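Local coordinates for conserved protein (Geobacillus kaustophilus, PDB 2PCS) that is of unknown function but belongs to the CoxG family with a Bet v 1-like fold and probably binds a small ligand, at residues 13-18 and 97-102; 17-22 and 74-79. All blocks are in the same frame, centred on the assembly; numbering follows the deposited sequence.

Contact 1: residues 13-18 and 97-102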
loop_
_atom_site.group_PDB
_atom_site.type_symbol
_atom_site.label_atom_id
_atom_site.label_comp_id
_atom_site.label_asym_id
_atom_site.label_seq_id
_atom_site.Cartn_x
_atom_site.Cartn_y
_atom_site.Cartn_z
ATOM N N GLY A 13 12.833 2.091 13.183
ATOM C CA GLY A 13 13.437 0.783 12.889
ATOM C C GLY A 13 14.485 0.989 11.850
ATOM O O GLY A 13 14.494 2.023 11.167
ATOM N N THR A 14 15.390 0.030 11.707
ATOM C CA THR A 14 16.385 0.143 10.638
ATOM C C THR A 14 15.790 -0.237 9.283
ATOM O O THR A 14 14.691 -0.825 9.204
ATOM C CB THR A 14 17.608 -0.725 10.892
ATOM O OG1 THR A 14 17.213 -2.107 10.910
ATOM C CG2 THR A 14 18.319 -0.327 12.226
ATOM N N VAL A 15 16.530 0.090 8.224
ATOM C CA VAL A 15 16.073 -0.157 6.864
ATOM C C VAL A 15 15.730 -1.632 6.739
ATOM O O VAL A 15 14.685 -1.988 6.221
ATOM C CB VAL A 15 17.125 0.229 5.821
ATOM C CG1 VAL A 15 16.763 -0.359 4.439
ATOM C CG2 VAL A 15 17.270 1.757 5.741
ATOM N N GLU A 16 16.625 -2.476 7.235
ATOM C CA GLU A 16 16.387 -3.909 7.352
ATOM C C GLU A 16 15.172 -4.277 8.204
ATOM O O GLU A 16 14.479 -5.214 7.908
ATOM C CB GLU A 16 17.662 -4.630 7.856
ATOM C CG GLU A 16 17.485 -6.130 8.226
ATOM C CD GLU A 16 16.961 -7.052 7.088
ATOM O OE1 GLU A 16 17.076 -6.710 5.890
ATOM O OE2 GLU A 16 16.444 -8.152 7.398
ATOM N N GLU A 17 14.905 -3.561 9.274
ATOM C CA GLU A 17 13.745 -3.939 10.093
ATOM C C GLU A 17 12.450 -3.711 9.319
ATOM O O GLU A 17 11.535 -4.543 9.381
ATOM C CB GLU A 17 13.750 -3.217 11.450
ATOM C CG GLU A 17 14.775 -3.858 12.417
ATOM C CD GLU A 17 15.401 -2.892 13.456
ATOM O OE1 GLU A 17 15.301 -1.648 13.294
ATOM O OE2 GLU A 17 16.017 -3.404 14.431
ATOM N N VAL A 18 12.418 -2.611 8.559
ATOM C CA VAL A 18 11.271 -2.184 7.762
ATOM C C VAL A 18 11.109 -3.067 6.542
ATOM O O VAL A 18 10.031 -3.596 6.304
ATOM C CB VAL A 18 11.415 -0.689 7.356
ATOM C CG1 VAL A 18 10.259 -0.224 6.474
ATOM C CG2 VAL A 18 11.536 0.164 8.644
ATOM N N LEU A 97 13.536 3.007 0.553
ATOM C CA LEU A 97 13.879 3.148 1.952
ATOM C C LEU A 97 15.239 3.890 2.066
ATOM O O LEU A 97 16.217 3.576 1.323
ATOM C CB LEU A 97 13.879 1.796 2.665
ATOM C CG LEU A 97 12.603 0.945 2.705
ATOM C CD1 LEU A 97 12.814 -0.329 3.510
ATOM C CD2 LEU A 97 11.513 1.743 3.350
ATOM N N THR A 98 15.257 4.893 2.941
ATOM C CA THR A 98 16.443 5.709 3.193
ATOM C C THR A 98 16.759 5.786 4.664
ATOM O O THR A 98 15.924 6.219 5.439
ATOM C CB THR A 98 16.233 7.102 2.687
ATOM O OG1 THR A 98 16.192 7.028 1.272
ATOM C CG2 THR A 98 17.367 7.982 3.026
ATOM N N PRO A 99 17.970 5.375 5.059
ATOM C CA PRO A 99 18.322 5.469 6.469
ATOM C C PRO A 99 18.534 6.954 6.746
ATOM O O PRO A 99 19.223 7.629 5.948
ATOM C CB PRO A 99 19.635 4.718 6.545
ATOM C CG PRO A 99 20.213 4.868 5.158
ATOM C CD PRO A 99 19.086 4.894 4.233
ATOM N N ILE A 100 17.878 7.489 7.776
ATOM C CA ILE A 100 18.150 8.890 8.145
ATOM C C ILE A 100 19.161 8.934 9.301
ATOM O O ILE A 100 19.849 9.934 9.517
ATOM C CB ILE A 100 16.882 9.756 8.365
ATOM C CG1 ILE A 100 15.936 9.081 9.341
ATOM C CG2 ILE A 100 16.198 10.032 7.007
ATOM C CD1 ILE A 100 14.461 9.080 8.821
ATOM N N ASN A 101 19.281 7.805 9.989
ATOM C CA ASN A 101 20.429 7.565 10.815
ATOM C C ASN A 101 20.644 6.081 11.062
ATOM O O ASN A 101 20.219 5.242 10.263
ATOM C CB ASN A 101 20.291 8.334 12.143
ATOM C CG ASN A 101 18.983 8.036 12.871
ATOM O OD1 ASN A 101 18.636 6.884 13.128
ATOM N ND2 ASN A 101 18.271 9.091 13.223
ATOM N N ASP A 102 21.317 5.795 12.177
ATOM C CA ASP A 102 21.451 4.467 12.753
ATOM C C ASP A 102 20.110 3.789 13.185
ATOM O O ASP A 102 19.973 2.570 12.987
ATOM C CB ASP A 102 22.468 4.500 13.928
ATOM C CG ASP A 102 23.948 4.309 13.468
ATOM O OD1 ASP A 102 24.243 4.471 12.245
ATOM O OD2 ASP A 102 24.813 4.013 14.347
#
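V15 carries its CG1 trans to its own backbone N (chi1 166°), a rotation that splits the two methyls over strand 97-99: CG1 reaches L97 while CG2 drops onto P99. This is the start of helix 15-22, the first of the short helices of the helix-grip (Bet v 1-like) fold, resting on the end of a strand of the antiparallel sheet. V15 CG1 lies 4.0 Å from L97 CB, and the V15 and L97 side chains run past each other in opposite senses. V15 CG2 sits 3.7 Å from P99 N and about as near to CB and CD of the proline ring. One turn further on, V18 meets the branched end of L97, with V18 CG1 3.9 Å from L97 CD2, so the leucine is gripped by two helix residues; on its strand side it also leans on L107. V15 also touches P73, in the loop before strand 75-84, and T105 of strand 104-116.

The helix starts with a capping box. T14, at the N-cap, has OG1 set between its backbone N and carbonyl carbon (chi1 63°), where it accepts a hydrogen bond from E17 N, 3.2 Å from T14 OG1, with an N-H...O angle of 143°, so the bond is noticeably bent. The return bond, from T14 N to the E17 carboxylate, is modelled too short for its length to be trusted. The same torsion places the T14 methyl beside its backbone N, and T14 CG2 comes to 3.4 Å from D102 O.

Contact 2: residues 17-22 and 74-79; sequences EVWSKL and YHYKLL
The indole of W19 has the backbone N of Y74 over one face, 3.5 Å from W19 CE3 and displaced toward the rim, while the carbonyl O of H75 meets its edge near the ring plane, 3.4 Å from W19 CH2. The Y76 ring receives W19 CZ3 and L22 CD1 at its edge, and L78 CD2 lies there too, in its plane. Between the two aromatics the closest approach is 3.4 Å, W19 CZ3 to Y76 CD1; their planes are inclined at 78° and the pairing is oblique. Here helix 15-22 of the helix-grip fold packs against the beginning of strand 75-84, at a classic beta bulge in which Y74 and H75 both face K71. W19 extends trans to its backbone N (chi1 180°), which carries the six-membered ring out from the helix to the strand; P72 and P73 of the preceding loop and I70 of strand 59-71 also touch it. L22 crosses Y76 at about a right angle, with L22 CD1 and CD2 each 3.8 Å from Y76 OH. H75 points away from the helix, its imidazole hydrogen-bonded through ND1 to D96 and through NE2 to D69. No hydrogen bond joins the two segments; van der Waals packing of rings and methyls holds them, with backbone polar atoms against the indole. With an unidentified ligand about 3 Å from the Y76 side chain, this buried, largely aromatic and aliphatic surface is consistent with the wall of a ligand pocket.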
loop_
_atom_site.group_PDB
_atom_site.type_symbol
_atom_site.label_atom_id
_atom_site.label_comp_id
_atom_site.label_asym_id
_atom_site.label_seq_id
_atom_site.Cartn_x
_atom_site.Cartn_y
_atom_site.Cartn_z
ATOM N N GLU A 17 14.905 -3.561 9.274
ATOM C CA GLU A 17 13.745 -3.939 10.093
ATOM C C GLU A 17 12.450 -3.711 9.319
ATOM O O GLU A 17 11.535 -4.543 9.381
ATOM C CB GLU A 17 13.750 -3.217 11.450
ATOM C CG GLU A 17 14.775 -3.858 12.417
ATOM C CD GLU A 17 15.401 -2.892 13.456
ATOM O OE1 GLU A 17 15.301 -1.648 13.294
ATOM O OE2 GLU A 17 16.017 -3.404 14.431
ATOM N N VAL A 18 12.418 -2.611 8.559
ATOM C CA VAL A 18 11.271 -2.184 7.762
ATOM C C VAL A 18 11.109 -3.067 6.542
ATOM O O VAL A 18 10.031 -3.596 6.304
ATOM C CB VAL A 18 11.415 -0.689 7.356
ATOM C CG1 VAL A 18 10.259 -0.224 6.474
ATOM C CG2 VAL A 18 11.536 0.164 8.644
ATOM N N TRP A 19 12.194 -3.270 5.801
ATOM C CA TRP A 19 12.158 -4.133 4.621
ATOM C C TRP A 19 11.596 -5.557 4.906
ATOM O O TRP A 19 10.770 -6.079 4.126
ATOM C CB TRP A 19 13.528 -4.203 3.971
ATOM C CG TRP A 19 13.553 -5.065 2.778
ATOM C CD1 TRP A 19 13.830 -6.427 2.731
ATOM C CD2 TRP A 19 13.292 -4.655 1.431
ATOM N NE1 TRP A 19 13.747 -6.866 1.427
ATOM C CE2 TRP A 19 13.430 -5.805 0.611
ATOM C CE3 TRP A 19 12.948 -3.429 0.837
ATOM C CZ2 TRP A 19 13.232 -5.762 -0.775
ATOM C CZ3 TRP A 19 12.804 -3.382 -0.539
ATOM C CH2 TRP A 19 12.928 -4.542 -1.334
ATOM N N SER A 20 12.002 -6.164 6.009
ATOM C CA SER A 20 11.478 -7.498 6.347
ATOM C C SER A 20 9.962 -7.527 6.678
ATOM O O SER A 20 9.343 -8.565 6.475
ATOM C CB SER A 20 12.250 -8.148 7.502
ATOM O OG SER A 20 11.728 -7.687 8.731
ATOM N N LYS A 21 9.388 -6.419 7.181
ATOM C CA LYS A 21 7.918 -6.349 7.354
ATOM C C LYS A 21 7.217 -6.160 6.027
ATOM O O LYS A 21 6.212 -6.822 5.731
ATOM C CB LYS A 21 7.473 -5.258 8.333
ATOM C CG LYS A 21 7.784 -5.571 9.797
ATOM C CD LYS A 21 7.295 -6.941 10.261
ATOM C CE LYS A 21 8.065 -7.432 11.528
ATOM N NZ LYS A 21 7.562 -8.771 12.064
ATOM N N LEU A 22 7.774 -5.271 5.212
ATOM C CA LEU A 22 7.179 -4.948 3.948
ATOM C C LEU A 22 7.189 -6.136 2.960
ATOM O O LEU A 22 6.405 -6.171 2.005
ATOM C CB LEU A 22 7.891 -3.731 3.367
ATOM C CG LEU A 22 7.687 -2.377 4.038
ATOM C CD1 LEU A 22 8.620 -1.384 3.426
ATOM C CD2 LEU A 22 6.214 -1.886 3.929
ATOM N N TYR A 74 16.111 -2.039 0.097
ATOM C CA TYR A 74 15.822 -0.607 0.017
ATOM C C TYR A 74 14.874 -0.075 -1.072
ATOM O O TYR A 74 14.494 1.077 -1.034
ATOM C CB TYR A 74 17.154 0.191 -0.097
ATOM C CG TYR A 74 17.854 -0.077 -1.406
ATOM C CD1 TYR A 74 18.731 -1.175 -1.543
ATOM C CD2 TYR A 74 17.638 0.739 -2.504
ATOM C CE1 TYR A 74 19.371 -1.434 -2.751
ATOM C CE2 TYR A 74 18.265 0.479 -3.726
ATOM C CZ TYR A 74 19.130 -0.613 -3.839
ATOM O OH TYR A 74 19.730 -0.888 -5.062
ATOM N N HIS A 75 14.525 -0.838 -2.077
ATOM C CA HIS A 75 13.677 -0.301 -3.116
ATOM C C HIS A 75 12.768 -1.370 -3.727
ATOM O O HIS A 75 13.208 -2.472 -3.980
ATOM C CB HIS A 75 14.541 0.304 -4.185
ATOM C CG HIS A 75 13.819 0.536 -5.479
ATOM N ND1 HIS A 75 13.314 1.764 -5.841
ATOM C CD2 HIS A 75 13.518 -0.312 -6.492
ATOM C CE1 HIS A 75 12.748 1.671 -7.033
ATOM N NE2 HIS A 75 12.880 0.423 -7.458
ATOM N N TYR A 76 11.498 -1.057 -3.990
ATOM C CA TYR A 76 10.692 -1.896 -4.914
ATOM C C TYR A 76 9.608 -1.126 -5.648
ATOM O O TYR A 76 9.374 0.065 -5.385
ATOM C CB TYR A 76 10.140 -3.121 -4.227
ATOM C CG TYR A 76 9.246 -2.793 -3.067
ATOM C CD1 TYR A 76 9.789 -2.393 -1.815
ATOM C CD2 TYR A 76 7.857 -2.848 -3.203
ATOM C CE1 TYR A 76 8.946 -2.080 -0.720
ATOM C CE2 TYR A 76 7.005 -2.552 -2.134
ATOM C CZ TYR A 76 7.545 -2.156 -0.904
ATOM O OH TYR A 76 6.686 -1.877 0.138
ATOM N N LYS A 77 8.980 -1.790 -6.630
ATOM C CA LYS A 77 7.837 -1.244 -7.327
ATOM C C LYS A 77 6.639 -2.148 -7.125
ATOM O O LYS A 77 6.798 -3.327 -6.907
ATOM C CB LYS A 77 8.143 -1.038 -8.802
ATOM C CG LYS A 77 9.257 -0.048 -9.009
ATOM C CD LYS A 77 9.426 0.277 -10.505
ATOM C CE LYS A 77 10.255 1.547 -10.784
ATOM N NZ LYS A 77 10.946 1.378 -12.133
ATOM N N LEU A 78 5.436 -1.568 -7.147
ATOM C CA LEU A 78 4.190 -2.328 -7.013
ATOM C C LEU A 78 3.305 -2.106 -8.208
ATOM O O LEU A 78 3.157 -0.970 -8.642
ATOM C CB LEU A 78 3.398 -1.918 -5.764
ATOM C CG LEU A 78 3.824 -2.402 -4.391
ATOM C CD1 LEU A 78 2.649 -1.999 -3.489
ATOM C CD2 LEU A 78 4.157 -3.948 -4.218
ATOM N N LEU A 79 2.715 -3.176 -8.736
ATOM C CA LEU A 79 1.666 -3.032 -9.764
ATOM C C LEU A 79 0.417 -3.594 -9.160
ATOM O O LEU A 79 0.442 -4.719 -8.648
ATOM C CB LEU A 79 2.013 -3.795 -11.037
ATOM C CG LEU A 79 3.428 -3.599 -11.628
ATOM C CD1 LEU A 79 3.650 -4.573 -12.814
ATOM C CD2 LEU A 79 3.608 -2.122 -12.102
#

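In the fold
Both contacts start from helix 15-22, with E17 and V18 common to them, and their centres are 11 Å apart on the same side of the chain's centre. Contact 1 takes the helix's first turn to the end of strand 87-99; contact 2 takes the following turns to the start of strand 75-84. These strands are consecutive in the chain and antiparallel neighbours in the sheet, joined where the contacts meet by a probable hydrogen bond from L97 N to Y74 O. L97 also touches W19 and L22, so the two packings are continuous. Together they fasten one short helix across two strands, running from a partly exposed sheet end into the buried region near the unknown ligand.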